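PDB 4DWD: mandelate racemase/muconate lactonizing enzyme, C-terminal domain protein from Paracoccus denitrificans, which binds a divalent metal ion such as magnesium and probably acts as a hydro-lyase of the enolase superfamily. Local coordinates for residues W39-P44 with D271-G276; A179-V184 with L217-F222; H298-G303 with E324-W329. All coordinates share one frame; numbering follows the deposited sequence. Where two conformers were deposited one is given.

Interaction 1: W39-P44 with D271-G276; sequences WGEASP and DIVKMG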
# COMPACT_ATOMS: atom_id res chain seq x y z
N TRP B 39 47.22 -4.14 -4.00
CA TRP B 39 46.58 -5.40 -4.37
C TRP B 39 45.08 -5.35 -4.24
O TRP B 39 44.55 -4.91 -3.21
CB TRP B 39 47.11 -6.51 -3.47
CG TRP B 39 48.48 -6.95 -3.90
CD1 TRP B 39 49.70 -6.60 -3.35
CD2 TRP B 39 48.79 -7.84 -5.02
NE1 TRP B 39 50.73 -7.21 -4.03
CE2 TRP B 39 50.25 -7.96 -5.05
CE3 TRP B 39 48.03 -8.52 -5.96
CZ2 TRP B 39 50.90 -8.76 -5.99
CZ3 TRP B 39 48.69 -9.31 -6.91
CH2 TRP B 39 50.09 -9.42 -6.92
N GLY B 40 44.39 -5.84 -5.26
CA GLY B 40 42.93 -5.97 -5.24
C GLY B 40 42.53 -7.37 -5.66
O GLY B 40 43.35 -8.16 -6.15
N GLU B 41 41.25 -7.70 -5.47
CA GLU B 41 40.75 -9.04 -5.79
C GLU B 41 39.35 -8.94 -6.36
O GLU B 41 38.54 -8.14 -5.88
CB GLU B 41 40.76 -9.93 -4.55
CG GLU B 41 40.27 -11.34 -4.86
CD GLU B 41 40.59 -12.36 -3.78
OE1 GLU B 41 41.04 -12.01 -2.66
OE2 GLU B 41 40.36 -13.55 -4.06
N ALA B 42 39.08 -9.74 -7.41
CA ALA B 42 37.73 -9.89 -7.98
C ALA B 42 37.21 -11.27 -7.61
O ALA B 42 37.97 -12.24 -7.60
CB ALA B 42 37.77 -9.76 -9.50
N SER B 43 35.91 -11.38 -7.34
CA SER B 43 35.31 -12.68 -7.01
C SER B 43 35.63 -13.67 -8.12
O SER B 43 35.33 -13.41 -9.29
CB SER B 43 33.80 -12.51 -6.86
OG SER B 43 33.21 -13.69 -6.33
N PRO B 44 36.25 -14.82 -7.77
CA PRO B 44 36.78 -15.72 -8.81
C PRO B 44 35.71 -16.69 -9.34
O PRO B 44 35.90 -17.93 -9.33
CB PRO B 44 37.88 -16.46 -8.07
CG PRO B 44 37.39 -16.55 -6.66
CD PRO B 44 36.65 -15.26 -6.41
N ASP B 271 29.22 -8.45 -1.04
CA ASP B 271 30.58 -9.00 -0.96
C ASP B 271 31.54 -8.00 -1.58
O ASP B 271 31.39 -7.62 -2.76
CB ASP B 271 30.64 -10.36 -1.69
CG ASP B 271 31.97 -11.06 -1.58
OD1 ASP B 271 33.02 -10.39 -1.60
OD2 ASP B 271 31.95 -12.31 -1.52
N ILE B 272 32.55 -7.62 -0.81
CA ILE B 272 33.53 -6.60 -1.19
C ILE B 272 34.33 -6.89 -2.48
O ILE B 272 34.85 -5.94 -3.10
CB ILE B 272 34.48 -6.33 0.02
CG1 ILE B 272 35.19 -4.98 -0.05
CG2 ILE B 272 35.45 -7.49 0.26
CD1 ILE B 272 35.55 -4.50 1.34
N VAL B 273 34.45 -8.16 -2.86
CA VAL B 273 35.14 -8.51 -4.11
C VAL B 273 34.17 -8.80 -5.25
O VAL B 273 34.61 -9.03 -6.40
CB VAL B 273 36.17 -9.66 -3.96
CG1 VAL B 273 37.24 -9.30 -2.95
CG2 VAL B 273 35.52 -10.99 -3.59
N LYS B 274 32.87 -8.77 -4.95
CA LYS B 274 31.85 -8.89 -6.00
C LYS B 274 31.35 -7.54 -6.50
O LYS B 274 30.89 -7.43 -7.64
CB LYS B 274 30.65 -9.71 -5.51
CG LYS B 274 31.00 -11.16 -5.24
CD LYS B 274 29.75 -11.92 -4.82
CE LYS B 274 30.04 -13.37 -4.45
NZ LYS B 274 30.39 -14.18 -5.66
N MSE B 275 31.42 -6.53 -5.64
CA MSE B 275 30.88 -5.20 -5.95
C MSE B 275 31.49 -4.21 -5.00
O MSE B 275 31.83 -4.56 -3.86
CB MSE B 275 29.34 -5.21 -5.81
CG MSE B 275 28.82 -5.52 -4.40
SE MSE B 275 28.64 -3.90 -3.28
CE MSE B 275 26.93 -3.26 -4.01
N GLY B 276 31.65 -2.98 -5.48
CA GLY B 276 31.93 -1.84 -4.63
C GLY B 276 33.33 -1.66 -4.09
O GLY B 276 33.82 -0.54 -3.99
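Ser43 meets the 271-276 loop through its backbone and its side chain at once. Its N donates to Val273 O at 2.8 Å with an N-H...O angle of 147°. Its hydroxyl OG takes a hydrogen bond from Lys274 NZ at 2.9 Å. A chi1 of -171° turns OG away from the serine's own N and over to the lysine. Lys274 starts out directed away from 39-44, but its chain returns alongside, with CG 3.5 Å from Ser43 CB, and a bend at the last torsion swings the ammonium onto the hydroxyl.

Val273 spreads its two methyls over Glu41 and Ser43. CG1 packs on Glu41 CB at 3.9 Å, while CG2 sits beside Ser43 N and CA. Val273 CB and CG1 also lie against Glu41 O, each at 3.4 Å, and this buried carbonyl has no polar partner in the model.

Strand 37-42 is, within this chain, an outermost strand of the antiparallel sheet in the N-terminal capping domain, and 271-276 follows barrel strand 267-268, so the contact joins the cap to a loop of the enolase-type barrel. The side chain of Lys274 is about 5 Å from that of Glu249, a calcium ligand seen in a structure of this protein.

Glu41 OE1 accepts from Gly305 N at the start of helix 304-314, and Ala42 pairs with Ala26 in the sheet. Within the loop, Asp271 OD1 accepts from Val273 N at 2.9 Å and 165°, an Asx turn, while Asp271 O accepts from both Lys274 N and Met275 N. Lys274 O is bonded to Thr92 OG1 of helix 90-110.

Interaction 2: A179-V184 with L217-F222; sequences AKARAV and LGYSWF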
# COMPACT_ATOMS: atom_id res chain seq x y z
N ALA B 179 16.90 -32.68 9.00
CA ALA B 179 17.65 -33.67 9.79
C ALA B 179 19.12 -33.26 10.00
O ALA B 179 19.68 -33.46 11.09
CB ALA B 179 17.55 -35.07 9.17
N LYS B 180 19.73 -32.68 8.98
CA LYS B 180 21.11 -32.22 9.07
C LYS B 180 21.17 -31.02 10.02
O LYS B 180 22.05 -30.94 10.88
CB LYS B 180 21.64 -31.84 7.68
CG LYS B 180 21.91 -33.07 6.82
CD LYS B 180 22.09 -32.71 5.35
CE LYS B 180 22.45 -33.96 4.57
NZ LYS B 180 22.48 -33.68 3.10
N ALA B 181 20.23 -30.10 9.88
CA ALA B 181 20.19 -28.94 10.79
C ALA B 181 20.01 -29.39 12.25
O ALA B 181 20.66 -28.86 13.15
CB ALA B 181 19.10 -27.96 10.38
N ARG B 182 19.15 -30.40 12.46
CA ARG B 182 18.92 -30.94 13.80
C ARG B 182 20.18 -31.58 14.37
O ARG B 182 20.54 -31.33 15.52
CB ARG B 182 17.76 -31.96 13.78
CG ARG B 182 17.51 -32.62 15.13
CD ARG B 182 16.25 -33.49 15.09
NE ARG B 182 15.07 -32.65 15.32
CZ ARG B 182 14.56 -32.39 16.52
NH1 ARG B 182 15.11 -32.89 17.62
NH2 ARG B 182 13.49 -31.62 16.63
N ALA B 183 20.86 -32.38 13.55
CA ALA B 183 22.07 -33.06 14.01
C ALA B 183 23.17 -32.06 14.39
O ALA B 183 23.93 -32.28 15.34
CB ALA B 183 22.56 -34.01 12.94
N VAL B 184 23.25 -30.96 13.64
CA VAL B 184 24.24 -29.93 13.92
C VAL B 184 23.92 -29.21 15.23
O VAL B 184 24.81 -28.95 16.03
CB VAL B 184 24.45 -28.97 12.72
CG1 VAL B 184 25.32 -27.77 13.11
CG2 VAL B 184 25.10 -29.73 11.56
N LEU B 217 14.57 -25.18 16.00
CA LEU B 217 15.93 -25.54 16.37
C LEU B 217 16.75 -24.35 16.84
O LEU B 217 17.95 -24.48 17.04
CB LEU B 217 16.62 -26.21 15.19
CG LEU B 217 16.10 -27.60 14.82
CD1 LEU B 217 16.61 -27.99 13.44
CD2 LEU B 217 16.51 -28.64 15.88
N GLY B 218 16.13 -23.18 16.96
CA GLY B 218 16.80 -22.00 17.50
C GLY B 218 17.88 -21.42 16.62
O GLY B 218 18.75 -20.70 17.11
N TYR B 219 17.86 -21.71 15.32
CA TYR B 219 18.87 -21.13 14.43
C TYR B 219 18.76 -19.60 14.42
O TYR B 219 17.68 -19.05 14.64
CB TYR B 219 18.77 -21.71 13.01
CG TYR B 219 19.55 -23.00 12.81
CD1 TYR B 219 19.31 -24.12 13.62
CD2 TYR B 219 20.53 -23.10 11.82
CE1 TYR B 219 20.04 -25.30 13.45
CE2 TYR B 219 21.27 -24.27 11.63
CZ TYR B 219 21.02 -25.37 12.45
OH TYR B 219 21.77 -26.51 12.26
N SER B 220 19.89 -18.96 14.15
CA SER B 220 19.97 -17.51 14.24
C SER B 220 19.65 -16.77 12.95
O SER B 220 19.02 -15.71 12.98
CB SER B 220 21.30 -17.07 14.83
OG SER B 220 21.31 -17.34 16.21
N TRP B 221 20.06 -17.32 11.82
CA TRP B 221 19.73 -16.71 10.53
C TRP B 221 19.62 -17.73 9.45
O TRP B 221 20.11 -18.86 9.60
CB TRP B 221 20.67 -15.56 10.15
CG TRP B 221 22.01 -15.89 9.56
CD1 TRP B 221 22.36 -15.91 8.21
CD2 TRP B 221 23.24 -16.21 10.28
NE1 TRP B 221 23.69 -16.19 8.05
CE2 TRP B 221 24.28 -16.39 9.27
CE3 TRP B 221 23.58 -16.34 11.63
CZ2 TRP B 221 25.59 -16.70 9.61
CZ3 TRP B 221 24.90 -16.66 11.95
CH2 TRP B 221 25.88 -16.83 10.97
N PHE B 222 18.99 -17.32 8.36
CA PHE B 222 18.59 -18.20 7.25
C PHE B 222 18.93 -17.47 5.96
O PHE B 222 18.24 -16.52 5.59
CB PHE B 222 17.09 -18.47 7.38
CG PHE B 222 16.50 -19.48 6.41
CD1 PHE B 222 17.26 -20.47 5.76
CD2 PHE B 222 15.11 -19.49 6.21
CE1 PHE B 222 16.64 -21.41 4.92
CE2 PHE B 222 14.50 -20.41 5.37
CZ PHE B 222 15.26 -21.37 4.73
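Leu217 lays its two methyls against the helical backbone at Ala181 and Arg182: CD1 is 3.6 Å from Arg182 N, and CD2 is 3.9 Å from Arg182 CA. The leucine crosses the arginine side chain at about a right angle. CD1 also reaches Ala181 CB at 3.9 Å. The arginine chain bends at chi3 (-83°), and Leu217 CD2 lies 4.1 Å above the guanidinium plane, displaced toward the rim.

Tyr219 supplies the polar part. Its OH donates to Ala181 O at 2.7 Å; with a C=O...O angle of 110° and the donor in the carbonyl plane, the bond uses a lone pair, and the carbonyl oxygen lies near the plane of the ring at its edge. Ala181 CB packs against Tyr219 CZ at 3.8 Å, and Val184 CB flanks the hydroxyl at 3.7 Å.

Leu217 and Tyr219 bracket Gly218, which, with positive phi, is the C-prime residue of a Schellman motif, in which Tyr219 N bonds Leu214 O and Gly218 N bonds Glu215 O. The turn ends helix 204-216 and leads into barrel strand 221-223; its carbonyls Gly218 O and Tyr219 O also accept from Arg209 of a second subunit. The contact therefore ties helix 174-188 to the turn closing the next helix of the barrel, with Phe196 of strand 194-197 touching both Ala181 and Tyr219.

Interaction 3: H298-G303 with E324-W329; sequences HQTQPG and ELADRW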
# COMPACT_ATOMS: atom_id res chain seq x y z
N HIS B 298 29.09 -11.06 2.86
CA HIS B 298 29.56 -12.34 2.34
C HIS B 298 31.02 -12.19 1.97
O HIS B 298 31.43 -11.19 1.36
CB HIS B 298 28.72 -12.66 1.11
CG HIS B 298 29.16 -13.89 0.36
ND1 HIS B 298 30.13 -13.87 -0.58
CD2 HIS B 298 28.69 -15.19 0.40
CE1 HIS B 298 30.28 -15.10 -1.10
NE2 HIS B 298 29.40 -15.91 -0.50
N GLN B 299 31.85 -13.16 2.37
CA GLN B 299 33.26 -13.12 1.95
C GLN B 299 33.86 -14.50 2.11
O GLN B 299 33.84 -15.07 3.20
CB GLN B 299 34.02 -12.06 2.76
CG GLN B 299 35.15 -11.38 2.00
CD GLN B 299 36.24 -12.35 1.58
OE1 GLN B 299 36.48 -12.56 0.38
NE2 GLN B 299 36.89 -12.96 2.56
N THR B 300 34.38 -15.06 1.02
CA THR B 300 34.84 -16.45 1.01
C THR B 300 36.30 -16.62 0.65
O THR B 300 36.78 -17.74 0.61
CB THR B 300 33.99 -17.31 0.05
OG1 THR B 300 34.08 -16.77 -1.28
CG2 THR B 300 32.52 -17.34 0.52
N GLN B 301 37.01 -15.51 0.40
CA GLN B 301 38.42 -15.58 -0.01
C GLN B 301 39.38 -15.29 1.15
O GLN B 301 39.10 -14.40 1.96
CB GLN B 301 38.68 -14.64 -1.19
CG GLN B 301 37.75 -14.84 -2.38
CD GLN B 301 37.74 -16.27 -2.89
OE1 GLN B 301 38.78 -16.91 -3.02
NE2 GLN B 301 36.55 -16.78 -3.20
N PRO B 302 40.51 -16.02 1.24
CA PRO B 302 41.35 -15.93 2.44
C PRO B 302 42.42 -14.84 2.43
O PRO B 302 43.05 -14.58 3.46
CB PRO B 302 42.04 -17.30 2.47
CG PRO B 302 42.15 -17.69 1.04
CD PRO B 302 40.87 -17.18 0.40
N GLY B 303 42.64 -14.21 1.27
CA GLY B 303 43.72 -13.25 1.13
C GLY B 303 43.26 -11.81 1.02
O GLY B 303 42.76 -11.23 1.99
N GLU B 324 32.85 -13.79 8.20
CA GLU B 324 32.84 -15.08 7.51
C GLU B 324 34.24 -15.67 7.28
O GLU B 324 35.14 -14.98 6.78
CB GLU B 324 32.10 -14.98 6.18
CG GLU B 324 31.97 -16.35 5.50
CD GLU B 324 30.96 -16.40 4.37
OE1 GLU B 324 30.55 -15.35 3.85
OE2 GLU B 324 30.62 -17.53 3.97
N LEU B 325 34.39 -16.94 7.66
CA LEU B 325 35.57 -17.75 7.37
C LEU B 325 35.13 -19.02 6.64
O LEU B 325 34.67 -20.00 7.26
CB LEU B 325 36.37 -18.06 8.64
CG LEU B 325 37.61 -18.95 8.42
CD1 LEU B 325 38.64 -18.24 7.54
CD2 LEU B 325 38.21 -19.33 9.77
N ALA B 326 35.28 -19.00 5.32
CA ALA B 326 34.75 -20.08 4.48
C ALA B 326 35.75 -21.22 4.24
O ALA B 326 36.88 -21.19 4.73
CB ALA B 326 34.22 -19.51 3.16
N ASP B 327 35.31 -22.22 3.48
CA ASP B 327 36.05 -23.47 3.28
C ASP B 327 37.41 -23.28 2.66
O ASP B 327 37.63 -22.37 1.86
CB ASP B 327 35.24 -24.43 2.41
CG ASP B 327 33.77 -24.47 2.79
OD1 ASP B 327 33.06 -23.50 2.48
OD2 ASP B 327 33.34 -25.48 3.39
N ARG B 328 38.34 -24.16 3.04
CA ARG B 328 39.65 -24.24 2.40
C ARG B 328 40.43 -22.93 2.45
O ARG B 328 41.13 -22.57 1.50
CB ARG B 328 39.53 -24.77 0.96
CG ARG B 328 38.90 -26.14 0.83
CD ARG B 328 39.69 -27.21 1.56
NE ARG B 328 41.13 -27.10 1.32
CZ ARG B 328 41.78 -27.68 0.31
NH1 ARG B 328 41.12 -28.43 -0.57
NH2 ARG B 328 43.09 -27.51 0.19
N TRP B 329 40.32 -22.25 3.58
CA TRP B 329 41.08 -21.03 3.79
C TRP B 329 42.57 -21.26 3.80
O TRP B 329 43.34 -20.31 3.63
CB TRP B 329 40.61 -20.29 5.05
CG TRP B 329 40.48 -21.13 6.31
CD1 TRP B 329 39.36 -21.82 6.78
CD2 TRP B 329 41.51 -21.32 7.34
NE1 TRP B 329 39.63 -22.43 7.98
CE2 TRP B 329 40.90 -22.18 8.37
CE3 TRP B 329 42.83 -20.90 7.50
CZ2 TRP B 329 41.60 -22.56 9.51
CZ3 TRP B 329 43.52 -21.30 8.65
CH2 TRP B 329 42.92 -22.12 9.62
O HOH W 1 36.19 -16.56 4.05
O HOH W 2 36.46 -12.40 5.55
O HOH W 3 38.36 -19.42 2.43
O HOH W 4 36.07 -20.68 0.34
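Gln299 N donates to Glu324 OE1 at 2.9 Å, a nearly straight bond (169°) that reaches the oxygen from above the carboxylate plane. An extended chain, with CG anti to the backbone N (chi1 -175°), carries the carboxylate along the Gln299 backbone, and its other oxygen, OE2, is bonded to Ser131 OG. The Gln299 amide is held by Gln301: its NE2 donates to Gln301 O at 2.7 Å, and its OE1 accepts from Gln301 N. Glu324 OE1 also lies 3.9 Å from His298 CD2, where the imidazole and carboxylate planes stand almost perpendicular.

Water bridges the two segments. Water 1 donates to Gln299 O and accepts from Ala326 N at 2.9 Å, while water 2 accepts from Gln299 NE2 and donates to Glu324 O. Waters 3 and 4 both lie between Thr300 O and Asp327 O; each can donate to both carbonyls, though further acceptors also lie in reach, so which bonds form is not settled.

Nonpolar contacts are few: Ala326 CB abuts Thr300 CB at 3.8 Å, and Pro302 CB meets Trp329 CB at 4.2 Å. The proline CB also lies 3.5 Å from the carbonyl Trp329 O.

The pairing joins the loop between strand 294-295 and helix 304-314 to the end of barrel strand 323-325, which lies next to strand 125-132, while Trp329 rests on Arg150 of helix 140-154.

Overall arrangement
Interactions 1 and 3 touch, their centres 12 Å apart: Asp271 OD2 lies 2.6 Å from His298 ND1, a probable hydrogen bond, and Lys274 CE packs on His298 CE1 at 3.8 Å. An aspartate and a histidine on consecutive barrel loops recall the dyad of mandelate racemase. The side chain of His298 is about 3 Å from that of the metal ligand Glu249, so both contacts border the metal site. Interaction 2 lies farther off, its centre 30 Å and 21 Å from those of interactions 1 and 3, without touching either; its nearest atoms are about 8 Å from interaction 3, and interactions 2 and 3 reach the same barrel sheet.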